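Local coordinates for RidA family protein (Psychrobacter sp. MES7-P7E, PDB 6L8P), which probably hydrolyses reactive enamine and imine intermediates of amino-acid metabolism to keto acids and ammonia, as a trimeric RidA-type deaminase from a cold-adapted bacterium, at residues A33-G36 with T37-Q40; A71-V74 with F75-K79. The protein carries 1 engineered substitution. All coordinates share one frame; numbering follows the deposited sequence.

Interaction 1. Residues A33-G36 with T37-Q40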
# COMPACT_ATOMS: atom_id res chain seq x y z
N ALA A 33 -0.51 -17.91 -11.79
CA ALA A 33 -1.89 -17.48 -11.94
C ALA A 33 -2.38 -16.84 -10.65
O ALA A 33 -1.95 -17.20 -9.56
CB ALA A 33 -2.78 -18.69 -12.26
N ALA A 34 -3.30 -15.88 -10.78
CA ALA A 34 -3.85 -15.26 -9.58
C ALA A 34 -4.51 -16.31 -8.69
O ALA A 34 -5.20 -17.19 -9.19
CB ALA A 34 -4.86 -14.19 -9.98
N VAL A 35 -4.32 -16.21 -7.37
CA VAL A 35 -4.97 -17.11 -6.42
C VAL A 35 -6.23 -16.50 -5.84
O VAL A 35 -6.81 -17.03 -4.89
CB VAL A 35 -4.02 -17.56 -5.30
CG1 VAL A 35 -2.79 -18.27 -5.92
CG2 VAL A 35 -3.52 -16.39 -4.47
N GLY A 36 -6.68 -15.41 -6.42
CA GLY A 36 -7.91 -14.77 -6.00
C GLY A 36 -8.44 -13.95 -7.17
O GLY A 36 -8.03 -14.13 -8.32
N THR A 37 -9.37 -13.04 -6.86
CA THR A 37 -10.11 -12.33 -7.89
C THR A 37 -9.34 -11.07 -8.25
O THR A 37 -9.65 -9.96 -7.79
CB THR A 37 -11.52 -12.00 -7.39
OG1 THR A 37 -12.08 -13.20 -6.84
CG2 THR A 37 -12.37 -11.49 -8.52
N TYR A 38 -8.30 -11.25 -9.08
CA TYR A 38 -7.42 -10.14 -9.48
C TYR A 38 -6.65 -10.54 -10.74
O TYR A 38 -6.58 -11.72 -11.10
CB TYR A 38 -6.43 -9.73 -8.36
CG TYR A 38 -5.47 -10.79 -7.88
CD1 TYR A 38 -5.81 -11.63 -6.84
CD2 TYR A 38 -4.22 -10.92 -8.46
CE1 TYR A 38 -4.94 -12.61 -6.39
CE2 TYR A 38 -3.32 -11.87 -8.00
CZ TYR A 38 -3.70 -12.73 -6.98
OH TYR A 38 -2.82 -13.70 -6.54
N SER A 39 -6.12 -9.52 -11.42
CA SER A 39 -5.21 -9.70 -12.55
C SER A 39 -3.78 -9.55 -12.06
O SER A 39 -3.51 -8.86 -11.07
CB SER A 39 -5.46 -8.67 -13.63
OG SER A 39 -6.77 -8.88 -14.18
N GLN A 40 -2.85 -10.15 -12.83
CA GLN A 40 -1.45 -10.05 -12.44
C GLN A 40 -0.97 -8.60 -12.38
O GLN A 40 -0.20 -8.24 -11.47
CB GLN A 40 -0.56 -10.85 -13.40
CG GLN A 40 -0.71 -12.35 -13.22
CD GLN A 40 0.00 -13.11 -14.34
OE1 GLN A 40 0.28 -12.52 -15.39
NE2 GLN A 40 0.36 -14.36 -14.10
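The backbone N of Val-35 donates to the phenol oxygen OH of Tyr-38 at 3.0 Å, and at 166° the bond is close to straight. The ring thus reaches back across the turn to the amide three residues earlier. Its first torsion brings it there: CG sits between the backbone N and the carbonyl carbon (chi1 60°), which folds the ring back along the loop. Ala-34 CB lies over one face in a CH-pi contact, 3.5 Å from the centroid of the Tyr-38 ring. Val-35 runs alongside and brings CG2 to 3.5 Å from Tyr-38 OH, a methyl beside the polar end. At the bend, Thr-37 is the centre of an inverse gamma turn, whose bond from Tyr-38 N to Gly-36 O is weak and bent.

The second subunit meets this loop: its Asn-109 O receives Thr-37 OG1, its Tyr-120 O receives Ser-39 OG, and its Pro-121 packs on Tyr-38. Within the chain, Gln-40 uses both ends of its amide, OE1 on Thr-28 N and NE2 on Pro-32 O.

A malonate ion, probably from the crystallisation liquor, lies against the Tyr-38 side chain. An amide donor at the hydroxyl and a methyl over the face would hold the phenol in one orientation, consistent with a tyrosine lining the intersubunit pocket of RidA proteins.

Interaction 2. Residues A71-V74 with F75-K79; sequences AEQV and FENIK
Gln-73 and Asn-77, one helical turn apart, join their side-chain amides: Gln-73 NE2 donates to Asn-77 OD1 at 3.0 Å. The oxygen lies in the amide plane of Gln-73, but the donor stands above the carbonyl plane of Asn-77, 42° out of it and off its lone pairs; the two amide planes are 38° apart. A bend at chi2 of Gln-73 (68°) turns its end toward Asn-77. The remaining polar atoms are used too, Gln-73 OE1 by Arg-64 NE and Asn-77 ND2 by Phe-56 O, so this buried pair ties the helix to nearby loops.

Apolar packing is close along the side facing the sheet. Val-74 and Ile-78 lie side by side, with Val-74 CG1 3.7 Å from Ile-78 CD1, and both rest on Ile-139 of strand 137-144. On the flank toward helix 105-115, Phe-75 meets Phe-112 edge-to-face.

The outer side is looser. There a water lies within bonding distance of Glu-76 OE2 and of Glu-72 O, which also accepts the backbone N of Glu-76.

Such an amphipathic helix, laid against a mixed sheet beside a second helix, is the alpha/beta arrangement of the chorismate mutase-like fold of the RidA family.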
# COMPACT_ATOMS: atom_id res chain seq x y z
N ALA A 71 11.65 -15.57 -1.53
CA ALA A 71 11.95 -14.19 -1.96
C ALA A 71 12.58 -14.14 -3.36
O ALA A 71 12.23 -13.27 -4.18
CB ALA A 71 12.89 -13.53 -0.94
N GLU A 72 13.50 -15.06 -3.65
CA GLU A 72 14.07 -15.14 -4.98
C GLU A 72 12.99 -15.43 -6.02
O GLU A 72 13.01 -14.86 -7.11
CB GLU A 72 15.16 -16.22 -5.02
CG GLU A 72 16.34 -15.81 -4.16
CD GLU A 72 17.41 -16.89 -3.98
OE1 GLU A 72 17.12 -18.08 -4.22
OE2 GLU A 72 18.54 -16.53 -3.59
N GLN A 73 12.05 -16.34 -5.68
CA GLN A 73 10.98 -16.67 -6.60
C GLN A 73 10.03 -15.50 -6.80
O GLN A 73 9.56 -15.25 -7.91
CB GLN A 73 10.23 -17.90 -6.06
CG GLN A 73 9.09 -18.38 -7.01
CD GLN A 73 9.67 -18.95 -8.30
OE1 GLN A 73 10.51 -19.87 -8.25
NE2 GLN A 73 9.34 -18.36 -9.43
N VAL A 74 9.76 -14.73 -5.73
CA VAL A 74 8.94 -13.52 -5.88
C VAL A 74 9.58 -12.58 -6.89
O VAL A 74 8.90 -12.04 -7.77
CB VAL A 74 8.76 -12.82 -4.52
CG1 VAL A 74 8.22 -11.39 -4.73
CG2 VAL A 74 7.80 -13.60 -3.62
N PHE A 75 10.90 -12.40 -6.80
CA PHE A 75 11.57 -11.55 -7.78
C PHE A 75 11.46 -12.11 -9.21
O PHE A 75 11.25 -11.35 -10.16
CB PHE A 75 13.04 -11.31 -7.38
CG PHE A 75 13.23 -10.05 -6.56
CD1 PHE A 75 13.21 -8.80 -7.17
CD2 PHE A 75 13.30 -10.13 -5.19
CE1 PHE A 75 13.35 -7.61 -6.38
CE2 PHE A 75 13.43 -8.99 -4.40
CZ PHE A 75 13.46 -7.71 -5.01
N GLU A 76 11.58 -13.44 -9.38
CA GLU A 76 11.40 -13.99 -10.73
C GLU A 76 9.99 -13.75 -11.25
O GLU A 76 9.78 -13.42 -12.44
CB GLU A 76 11.72 -15.49 -10.71
CG GLU A 76 13.20 -15.79 -10.40
CD GLU A 76 14.14 -15.05 -11.37
OE1 GLU A 76 13.87 -15.07 -12.60
OE2 GLU A 76 15.14 -14.43 -10.92
N ASN A 77 8.99 -13.91 -10.36
CA ASN A 77 7.60 -13.67 -10.73
C ASN A 77 7.34 -12.21 -11.11
O ASN A 77 6.69 -11.91 -12.13
CB ASN A 77 6.70 -14.12 -9.57
CG ASN A 77 6.77 -15.64 -9.33
OD1 ASN A 77 7.25 -16.37 -10.19
ND2 ASN A 77 6.29 -16.10 -8.15
N ILE A 78 7.88 -11.28 -10.32
CA ILE A 78 7.73 -9.87 -10.65
C ILE A 78 8.42 -9.55 -11.96
O ILE A 78 7.85 -8.85 -12.79
CB ILE A 78 8.27 -8.99 -9.49
CG1 ILE A 78 7.37 -9.17 -8.26
CG2 ILE A 78 8.30 -7.52 -9.91
CD1 ILE A 78 7.94 -8.46 -7.01
N LYS A 79 9.64 -10.05 -12.14
CA LYS A 79 10.39 -9.80 -13.38
C LYS A 79 9.60 -10.27 -14.60
O LYS A 79 9.51 -9.54 -15.61
CB LYS A 79 11.75 -10.49 -13.29
CG LYS A 79 12.70 -10.18 -14.43
CD LYS A 79 14.11 -10.51 -13.95
CE LYS A 79 14.91 -11.25 -14.99
NZ LYS A 79 14.52 -10.73 -16.32
O HOH W 1 15.47 -14.11 -8.20

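Following the chain from strand 23-26, interaction 1 comes first, a tight turn within the loop that leads to strand 41-44. The hairpin partner 47-54 then passes, and interaction 2 follows on helix 67-84, where it closes no loop, being one turn of helix. Both are local and lie in series, neither nesting nor crossing: their centres are 16 Å apart and their nearest atoms about 7 Å, without touching. Two loop residues, Pro-32 and Phe-56, are partners of both contacts. Interaction 1 also faces the second subunit, whereas interaction 2 joins the helix to its own sheet and to helix 105-115.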